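Local coordinates for neck and C-terminal motor domain of Kar3 (Candida glabrata, PDB 4GKR), which probably hydrolyses ATP to drive movement along microtubules, as the catalytic motor subunit of a mitotic kinesin-14 that associates with noncatalytic Vik1, at residues 62-67 / 354-359; 100-105 / 247-252; 160-165 / 323-328. All coordinates share one frame; numbering follows the deposited sequence.

Of the contacting segments, 62-67 comes first from the N terminus and waits longest for its partner: contact 1 closes only at helix segment 354-359, near the end of the modelled chain, and the other two contacts both fall within that span. Segment 100-105 opens contact 2, and 160-165 opens contact 3 before 247-252 returns to close contact 2; 323-328 then closes contact 3, so these two loops cross. Contact 1 ties the small three-stranded sheet to helix 349-363. Contacts 2 and 3 both reach the large mixed sheet, through the neighbouring strands 242-252 and 152-163. Contacts 1 and 2 lie on opposite sides of the chain's centre, their centres about 34 Å apart.

Contact 1 (62-67 / 354-359); sequences QGMTIN and NSLRFA
Ile66 and Leu356 mark where the two backbones come nearest, with Ile66 CA 9.9 Å from Leu356 CA. That spacing leaves no backbone bonds between strand 62-67 and segment 354-359 of helix 349-363, and side chains alone bridge it. Along the strand, Met64 and Ile66 direct their CB atoms at the helix, while Thr65 between them faces the other way. Leu356 answers from the helix with one methyl, CD1, which meets both strand residues. Ile66 approaches it end on, its CD1 lying 3.3 Å from Leu356 CD1; with chi2 at 172° the isoleucine chain is extended, which carries that terminal methyl across to the helix. Met64 comes in at a slant, and its sulfur does the touching, with Met64 SD 3.6 Å from Leu356 CD1. The methionine chain bends at the sulfur (chi3 12°), turning CE aside instead of toward the leucine.

The strand is the middle one of the small antiparallel sheet of the kinesin head, paired with 50-52 and 73-78. Phe76 of that sheet touches both Met64 and Leu356, and Leu356 also touches Val340 and Ile342 of the large sheet's strand 335-342. Helix 349-363 is thus held between two sheets at this level. With all three touching side chains buried and no hydrogen bond or charge pair across the contact, its cohesion is dispersive and hydrophobic, resting on a thioether and aliphatic methyls.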
loop_
_atom_site.group_PDB
_atom_site.type_symbol
_atom_site.label_atom_id
_atom_site.label_comp_id
_atom_site.label_asym_id
_atom_site.label_seq_id
_atom_site.Cartn_x
_atom_site.Cartn_y
_atom_site.Cartn_z
ATOM N N GLN A 62 12.605 -3.563 14.463
ATOM C CA GLN A 62 13.003 -4.940 14.303
ATOM C C GLN A 62 14.104 -5.047 13.253
ATOM O O GLN A 62 14.011 -4.459 12.172
ATOM C CB GLN A 62 11.804 -5.803 13.937
ATOM C CG GLN A 62 11.918 -7.222 14.471
ATOM C CD GLN A 62 10.693 -8.074 14.191
ATOM O OE1 GLN A 62 9.628 -7.570 13.810
ATOM N NE2 GLN A 62 10.843 -9.381 14.365
ATOM N N GLY A 63 15.152 -5.787 13.595
ATOM C CA GLY A 63 16.312 -5.927 12.736
ATOM C C GLY A 63 16.341 -7.253 12.016
ATOM O O GLY A 63 15.720 -8.219 12.452
ATOM N N MET A 64 17.035 -7.278 10.884
ATOM C CA MET A 64 17.320 -8.510 10.162
ATOM C C MET A 64 18.666 -8.358 9.501
ATOM O O MET A 64 19.089 -7.252 9.203
ATOM C CB MET A 64 16.262 -8.815 9.091
ATOM C CG MET A 64 16.199 -7.802 7.953
ATOM S SD MET A 64 15.077 -8.148 6.566
ATOM C CE MET A 64 14.095 -9.514 7.183
ATOM N N THR A 65 19.327 -9.476 9.258
ATOM C CA THR A 65 20.555 -9.464 8.501
ATOM C C THR A 65 20.391 -10.324 7.267
ATOM O O THR A 65 19.594 -11.258 7.237
ATOM C CB THR A 65 21.743 -10.001 9.330
ATOM O OG1 THR A 65 21.542 -11.391 9.620
ATOM C CG2 THR A 65 21.917 -9.214 10.641
ATOM N N ILE A 66 21.158 -10.001 6.242
ATOM C CA ILE A 66 21.266 -10.864 5.085
ATOM C C ILE A 66 22.720 -11.252 4.907
ATOM O O ILE A 66 23.580 -10.378 4.760
ATOM C CB ILE A 66 20.760 -10.161 3.827
ATOM C CG1 ILE A 66 19.274 -9.863 3.977
ATOM C CG2 ILE A 66 21.015 -11.022 2.598
ATOM C CD1 ILE A 66 18.724 -8.994 2.874
ATOM N N ASN A 67 22.995 -12.555 4.945
ATOM C CA ASN A 67 24.328 -13.070 4.636
ATOM C C ASN A 67 24.497 -13.174 3.116
ATOM O O ASN A 67 23.876 -14.016 2.472
ATOM C CB ASN A 67 24.582 -14.415 5.328
ATOM N N ASN A 354 18.250 -4.969 -3.035
ATOM C CA ASN A 354 17.792 -3.683 -3.584
ATOM C C ASN A 354 16.513 -3.244 -2.914
ATOM O O ASN A 354 16.412 -2.116 -2.457
ATOM C CB ASN A 354 17.610 -3.729 -5.093
ATOM C CG ASN A 354 18.815 -4.298 -5.800
ATOM O OD1 ASN A 354 18.674 -5.142 -6.679
ATOM N ND2 ASN A 354 20.015 -3.874 -5.396
ATOM N N SER A 355 15.560 -4.158 -2.811
ATOM C CA SER A 355 14.325 -3.885 -2.099
ATOM C C SER A 355 14.552 -3.366 -0.691
ATOM O O SER A 355 13.956 -2.368 -0.308
ATOM C CB SER A 355 13.444 -5.118 -2.070
ATOM O OG SER A 355 12.900 -5.351 -3.344
ATOM N N LEU A 356 15.423 -4.021 0.070
ATOM C CA LEU A 356 15.693 -3.582 1.447
ATOM C C LEU A 356 16.397 -2.233 1.536
ATOM O O LEU A 356 16.041 -1.398 2.366
ATOM C CB LEU A 356 16.444 -4.646 2.254
ATOM C CG LEU A 356 15.764 -6.010 2.400
ATOM C CD1 LEU A 356 16.450 -6.757 3.518
ATOM C CD2 LEU A 356 14.269 -5.930 2.679
ATOM N N ARG A 357 17.385 -2.018 0.676
ATOM C CA ARG A 357 18.087 -0.739 0.633
ATOM C C ARG A 357 17.151 0.396 0.225
ATOM O O ARG A 357 17.244 1.511 0.760
ATOM C CB ARG A 357 19.289 -0.810 -0.292
ATOM C CG ARG A 357 20.380 -1.714 0.250
ATOM C CD ARG A 357 21.337 -2.150 -0.844
ATOM N NE ARG A 357 22.520 -1.308 -0.902
ATOM C CZ ARG A 357 23.673 -1.576 -0.291
ATOM N NH1 ARG A 357 23.818 -2.685 0.440
ATOM N NH2 ARG A 357 24.690 -0.722 -0.420
ATOM N N PHE A 358 16.237 0.114 -0.697
ATOM C CA PHE A 358 15.243 1.096 -1.046
ATOM C C PHE A 358 14.372 1.419 0.168
ATOM O O PHE A 358 14.285 2.567 0.582
ATOM C CB PHE A 358 14.391 0.620 -2.217
ATOM C CG PHE A 358 13.287 1.577 -2.600
ATOM C CD1 PHE A 358 13.527 2.627 -3.507
ATOM C CD2 PHE A 358 12.003 1.426 -2.073
ATOM C CE1 PHE A 358 12.501 3.495 -3.878
ATOM C CE2 PHE A 358 10.980 2.299 -2.431
ATOM C CZ PHE A 358 11.227 3.333 -3.333
ATOM N N ALA A 359 13.735 0.405 0.737
ATOM C CA ALA A 359 12.912 0.579 1.932
ATOM C C ALA A 359 13.608 1.349 3.054
ATOM O O ALA A 359 12.933 2.031 3.820
ATOM C CB ALA A 359 12.467 -0.768 2.455
#

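Contact 2 (100-105 / 247-252); sequences QSSLDG and IHLEGK
Leu249 reaches from strand 242-252 to the turn at 100-105 and sets its CD1 methyl against two consecutive residues, Ser102 and Leu103. This cluster is the tightly packed part, where Ser102 CA and Leu249 CA stand 7.2 Å apart. Ser102 presents its hydroxyl to the methyl, with Ser102 OG 4.0 Å from Leu249 CD1. The oxygen is hydrogen-bonded to the carbonyl oxygen of Ile99, at the end of helix 96-99; chi1 of 44° sets OG between the backbone N and the carbonyl carbon. The leucine therefore packs beside a hydroxyl that is already engaged.

Leu103 joins the cluster from the next position. Its CB does not aim at the strand, but the end of the chain swings closer, and Leu103 CD2 passes diagonally by Leu249 CD1 at 3.9 Å. Leu103 also packs on Trp142, Ile143 and Leu146 of helix 131-147 and on Tyr153. The loose side lies beyond it, toward solvent: Asp104 is exposed, and partly exposed Gly105 takes a positive phi of 78° as the chain heads for strand 108-113.

Leu249 itself sits in the central sheet of the motor domain, its backbone hydrogen-bonded to Gly262 and its side chain on Val155. No hydrogen bond crosses between the segments; their meeting runs through Leu249 CD1 and is apolar in character, while Leu264, touched by Ser102, and Tyr153 add further sheet contacts.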
loop_
_atom_site.group_PDB
_atom_site.type_symbol
_atom_site.label_atom_id
_atom_site.label_comp_id
_atom_site.label_asym_id
_atom_site.label_seq_id
_atom_site.Cartn_x
_atom_site.Cartn_y
_atom_site.Cartn_z
ATOM N N GLN A 100 -8.262 3.169 10.864
ATOM C CA GLN A 100 -9.184 3.931 11.714
ATOM C C GLN A 100 -8.955 5.454 11.638
ATOM O O GLN A 100 -9.809 6.227 12.054
ATOM C CB GLN A 100 -9.095 3.437 13.161
ATOM C CG GLN A 100 -9.434 1.964 13.340
ATOM C CD GLN A 100 -8.945 1.398 14.665
ATOM O OE1 GLN A 100 -8.570 2.151 15.578
ATOM N NE2 GLN A 100 -8.936 0.068 14.778
ATOM N N SER A 101 -7.806 5.857 11.092
ATOM C CA SER A 101 -7.440 7.259 10.874
ATOM C C SER A 101 -8.413 7.959 9.957
ATOM O O SER A 101 -8.666 9.157 10.121
ATOM C CB SER A 101 -6.072 7.367 10.182
ATOM O OG SER A 101 -4.999 7.178 11.064
ATOM N N SER A 102 -8.912 7.238 8.962
ATOM C CA SER A 102 -9.720 7.866 7.943
ATOM C C SER A 102 -11.064 8.330 8.498
ATOM O O SER A 102 -11.740 9.164 7.896
ATOM C CB SER A 102 -9.902 6.924 6.768
ATOM O OG SER A 102 -10.191 5.630 7.244
ATOM N N LEU A 103 -11.438 7.802 9.657
ATOM C CA LEU A 103 -12.613 8.292 10.371
ATOM C C LEU A 103 -12.376 9.624 11.104
ATOM O O LEU A 103 -13.330 10.363 11.345
ATOM C CB LEU A 103 -13.145 7.219 11.331
ATOM C CG LEU A 103 -13.526 5.902 10.659
ATOM C CD1 LEU A 103 -13.420 4.787 11.666
ATOM C CD2 LEU A 103 -14.916 5.969 10.044
ATOM N N ASP A 104 -11.118 9.903 11.459
ATOM C CA ASP A 104 -10.676 11.211 12.007
ATOM C C ASP A 104 -10.276 12.207 10.897
ATOM O O ASP A 104 -9.645 13.227 11.174
ATOM C CB ASP A 104 -9.458 11.050 12.944
ATOM C CG ASP A 104 -9.804 10.439 14.310
ATOM O OD1 ASP A 104 -10.629 11.016 15.058
ATOM O OD2 ASP A 104 -9.211 9.390 14.661
ATOM N N GLY A 105 -10.608 11.905 9.647
ATOM C CA GLY A 105 -10.264 12.796 8.548
ATOM C C GLY A 105 -8.825 12.772 8.050
ATOM O O GLY A 105 -8.409 13.679 7.356
ATOM N N ILE A 247 -10.512 4.434 -1.730
ATOM C CA ILE A 247 -11.751 4.486 -0.975
ATOM C C ILE A 247 -11.968 5.903 -0.444
ATOM O O ILE A 247 -11.095 6.482 0.178
ATOM C CB ILE A 247 -11.708 3.496 0.193
ATOM C CG1 ILE A 247 -11.240 2.131 -0.316
ATOM C CG2 ILE A 247 -13.055 3.443 0.904
ATOM C CD1 ILE A 247 -10.833 1.158 0.777
ATOM N N HIS A 248 -13.133 6.457 -0.717
ATOM C CA HIS A 248 -13.508 7.743 -0.195
ATOM C C HIS A 248 -14.496 7.509 0.913
ATOM O O HIS A 248 -15.462 6.731 0.747
ATOM C CB HIS A 248 -14.146 8.585 -1.287
ATOM C CG HIS A 248 -13.185 9.042 -2.359
ATOM N ND1 HIS A 248 -12.749 10.316 -2.450
ATOM C CD2 HIS A 248 -12.598 8.353 -3.418
ATOM C CE1 HIS A 248 -11.925 10.438 -3.507
ATOM N NE2 HIS A 248 -11.829 9.237 -4.098
ATOM N N LEU A 249 -14.261 8.173 2.051
ATOM C CA LEU A 249 -15.144 8.115 3.207
ATOM C C LEU A 249 -15.720 9.471 3.495
ATOM O O LEU A 249 -14.971 10.379 3.840
ATOM C CB LEU A 249 -14.366 7.705 4.445
ATOM C CG LEU A 249 -14.010 6.264 4.696
ATOM C CD1 LEU A 249 -13.996 6.110 6.208
ATOM C CD2 LEU A 249 -15.033 5.345 4.052
ATOM N N GLU A 250 -17.040 9.616 3.397
ATOM C CA GLU A 250 -17.685 10.876 3.757
ATOM C C GLU A 250 -18.695 10.651 4.884
ATOM O O GLU A 250 -19.600 9.816 4.765
ATOM C CB GLU A 250 -18.356 11.529 2.540
ATOM N N GLY A 251 -18.542 11.399 5.976
ATOM C CA GLY A 251 -19.471 11.316 7.091
ATOM C C GLY A 251 -20.048 12.664 7.454
ATOM O O GLY A 251 -19.358 13.685 7.423
ATOM N N LYS A 252 -21.332 12.649 7.780
ATOM C CA LYS A 252 -22.027 13.800 8.294
ATOM C C LYS A 252 -22.715 13.306 9.541
ATOM O O LYS A 252 -23.051 12.125 9.648
ATOM C CB LYS A 252 -23.064 14.326 7.289
#

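Contact 3 (160-165 / 323-328); sequences IEIYNE and TYLLQY. With EDO (1,2-ethanediol), chain E.
Ile160, Ile162 and Leu325 form part of the buried apolar layer between the central sheet of the motor domain and helix 321-326. Leu325 supplies a single methyl, CD2, and both isoleucines meet it with their terminal methyls. Ile160 comes head on, its CD1 3.7 Å from Leu325 CD2. Ile162 angles across the leucine, with Ile162 CD1 3.8 Å from Leu325 CD2. The backbones stay well apart, Ile162 CA lying 10.5 Å from Leu325 CA, and Leu325 spans the gap by extending CG away from its own backbone N (chi1 166°). Ile244 of the adjoining strand 242-252 touches all three residues, and Ile202 touches Ile160 and Leu325, so the patch continues on beyond the two segments.

In kinesins the short helix in this part of the chain belongs to the microtubule-facing region, and helix 321-326 is consistent with that place; Leu325 packs it here against the sheet that also carries the nucleotide site. Strand 152-163 ends in a tight beta hairpin with strand 166-169, and Asn164 and Glu165 both have positive phi, as in a type I' turn.

Beside this turn sits a 1,2-ethanediol, probably left from the crystallisation liquor. Ile162 shares its branches between two neighbours: CD1 goes to the leucine, while CG2 lies against the diol's carbons. From the turn, Glu165 CG is 3.6 Å from EDO C1, and EDO O2 gives a weak hydrogen bond to Glu165 OE2 at 3.5 Å. The backbone carbonyl of Glu165 accepts a hydrogen bond from Lys321 NZ, which joins the hairpin turn to the start of the same helix by a polar link.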
loop_
_atom_site.group_PDB
_atom_site.type_symbol
_atom_site.label_atom_id
_atom_site.label_comp_id
_atom_site.label_asym_id
_atom_site.label_seq_id
_atom_site.Cartn_x
_atom_site.Cartn_y
_atom_site.Cartn_z
ATOM N N ILE A 160 -8.127 1.634 -10.123
ATOM C CA ILE A 160 -7.400 1.950 -11.354
ATOM C C ILE A 160 -6.078 1.202 -11.485
ATOM O O ILE A 160 -5.541 0.664 -10.503
ATOM C CB ILE A 160 -7.179 3.473 -11.561
ATOM C CG1 ILE A 160 -6.251 4.051 -10.487
ATOM C CG2 ILE A 160 -8.515 4.217 -11.619
ATOM C CD1 ILE A 160 -5.780 5.444 -10.794
ATOM N N GLU A 161 -5.590 1.141 -12.719
ATOM C CA GLU A 161 -4.287 0.574 -13.030
ATOM C C GLU A 161 -3.530 1.605 -13.837
ATOM O O GLU A 161 -4.089 2.232 -14.745
ATOM C CB GLU A 161 -4.412 -0.743 -13.816
ATOM N N ILE A 162 -2.269 1.803 -13.482
ATOM C CA ILE A 162 -1.403 2.711 -14.215
ATOM C C ILE A 162 -0.256 1.935 -14.878
ATOM O O ILE A 162 0.472 1.196 -14.213
ATOM C CB ILE A 162 -0.847 3.797 -13.285
ATOM C CG1 ILE A 162 -1.989 4.550 -12.622
ATOM C CG2 ILE A 162 0.027 4.767 -14.062
ATOM C CD1 ILE A 162 -1.536 5.798 -11.892
ATOM N N TYR A 163 -0.115 2.107 -16.188
ATOM C CA TYR A 163 0.956 1.481 -16.957
ATOM C C TYR A 163 1.515 2.490 -17.943
ATOM O O TYR A 163 0.763 3.036 -18.761
ATOM C CB TYR A 163 0.431 0.263 -17.723
ATOM C CG TYR A 163 1.465 -0.378 -18.607
ATOM C CD1 TYR A 163 2.473 -1.161 -18.063
ATOM C CD2 TYR A 163 1.448 -0.201 -19.992
ATOM C CE1 TYR A 163 3.430 -1.757 -18.862
ATOM C CE2 TYR A 163 2.412 -0.802 -20.808
ATOM C CZ TYR A 163 3.404 -1.576 -20.235
ATOM O OH TYR A 163 4.383 -2.180 -21.007
ATOM N N ASN A 164 2.830 2.724 -17.875
ATOM C CA ASN A 164 3.508 3.729 -18.725
ATOM C C ASN A 164 2.762 5.060 -18.717
ATOM O O ASN A 164 2.635 5.741 -19.731
ATOM C CB ASN A 164 3.721 3.214 -20.163
ATOM N N GLU A 165 2.255 5.397 -17.536
ATOM C CA GLU A 165 1.538 6.635 -17.280
ATOM C C GLU A 165 0.168 6.708 -17.967
ATOM O O GLU A 165 -0.391 7.786 -18.140
ATOM C CB GLU A 165 2.432 7.865 -17.562
ATOM C CG GLU A 165 3.749 7.841 -16.771
ATOM C CD GLU A 165 4.218 9.211 -16.265
ATOM O OE1 GLU A 165 4.274 10.176 -17.065
ATOM O OE2 GLU A 165 4.557 9.315 -15.059
ATOM N N THR A 323 2.956 9.809 -8.147
ATOM C CA THR A 323 3.050 10.746 -7.046
ATOM C C THR A 323 2.156 11.967 -7.264
ATOM O O THR A 323 1.714 12.584 -6.297
ATOM C CB THR A 323 4.495 11.207 -6.831
ATOM O OG1 THR A 323 5.056 11.564 -8.097
ATOM C CG2 THR A 323 5.319 10.082 -6.226
ATOM N N TYR A 324 1.900 12.317 -8.526
ATOM C CA TYR A 324 1.020 13.429 -8.841
ATOM C C TYR A 324 -0.421 13.084 -8.522
ATOM O O TYR A 324 -1.165 13.898 -8.006
ATOM C CB TYR A 324 1.168 13.837 -10.301
ATOM C CG TYR A 324 0.461 15.124 -10.650
ATOM C CD1 TYR A 324 0.925 16.362 -10.168
ATOM C CD2 TYR A 324 -0.663 15.115 -11.462
ATOM C CE1 TYR A 324 0.277 17.540 -10.471
ATOM C CE2 TYR A 324 -1.304 16.294 -11.788
ATOM C CZ TYR A 324 -0.831 17.497 -11.285
ATOM O OH TYR A 324 -1.480 18.651 -11.609
ATOM N N LEU A 325 -0.809 11.858 -8.810
ATOM C CA LEU A 325 -2.133 11.393 -8.444
ATOM C C LEU A 325 -2.364 11.346 -6.938
ATOM O O LEU A 325 -3.449 11.687 -6.456
ATOM C CB LEU A 325 -2.351 10.010 -9.033
ATOM C CG LEU A 325 -3.511 9.165 -8.541
ATOM C CD1 LEU A 325 -4.828 9.854 -8.885
ATOM C CD2 LEU A 325 -3.398 7.823 -9.237
ATOM N N LEU A 326 -1.359 10.895 -6.200
ATOM C CA LEU A 326 -1.500 10.678 -4.776
ATOM C C LEU A 326 -1.060 11.867 -3.914
ATOM O O LEU A 326 -1.071 11.770 -2.681
ATOM C CB LEU A 326 -0.701 9.437 -4.375
ATOM C CG LEU A 326 -1.116 8.072 -4.930
ATOM C CD1 LEU A 326 -0.043 7.062 -4.581
ATOM C CD2 LEU A 326 -2.459 7.605 -4.390
ATOM N N GLN A 327 -0.673 12.986 -4.522
ATOM C CA GLN A 327 -0.087 14.056 -3.713
ATOM C C GLN A 327 -0.857 14.458 -2.448
ATOM O O GLN A 327 -0.236 14.638 -1.400
ATOM C CB GLN A 327 0.266 15.286 -4.530
ATOM C CG GLN A 327 -0.886 15.969 -5.222
ATOM C CD GLN A 327 -0.461 17.276 -5.854
ATOM O OE1 GLN A 327 0.690 17.463 -6.189
ATOM N NE2 GLN A 327 -1.398 18.200 -5.982
ATOM N N TYR A 328 -2.177 14.608 -2.523
ATOM C CA TYR A 328 -2.931 15.063 -1.339
ATOM C C TYR A 328 -3.105 13.970 -0.288
ATOM O O TYR A 328 -3.521 14.238 0.814
ATOM C CB TYR A 328 -4.279 15.695 -1.701
ATOM C CG TYR A 328 -4.150 16.962 -2.505
ATOM C CD1 TYR A 328 -3.421 18.056 -2.023
ATOM C CD2 TYR A 328 -4.760 17.079 -3.742
ATOM C CE1 TYR A 328 -3.293 19.211 -2.763
ATOM C CE2 TYR A 328 -4.642 18.235 -4.488
ATOM C CZ TYR A 328 -3.904 19.299 -4.001
ATOM O OH TYR A 328 -3.804 20.466 -4.761
HETATM C C1 EDO E . 4.018 5.091 -14.515
HETATM O O1 EDO E . 3.872 3.674 -14.634
HETATM C C2 EDO E . 3.083 5.602 -13.426
HETATM O O2 EDO E . 3.533 6.845 -12.872
#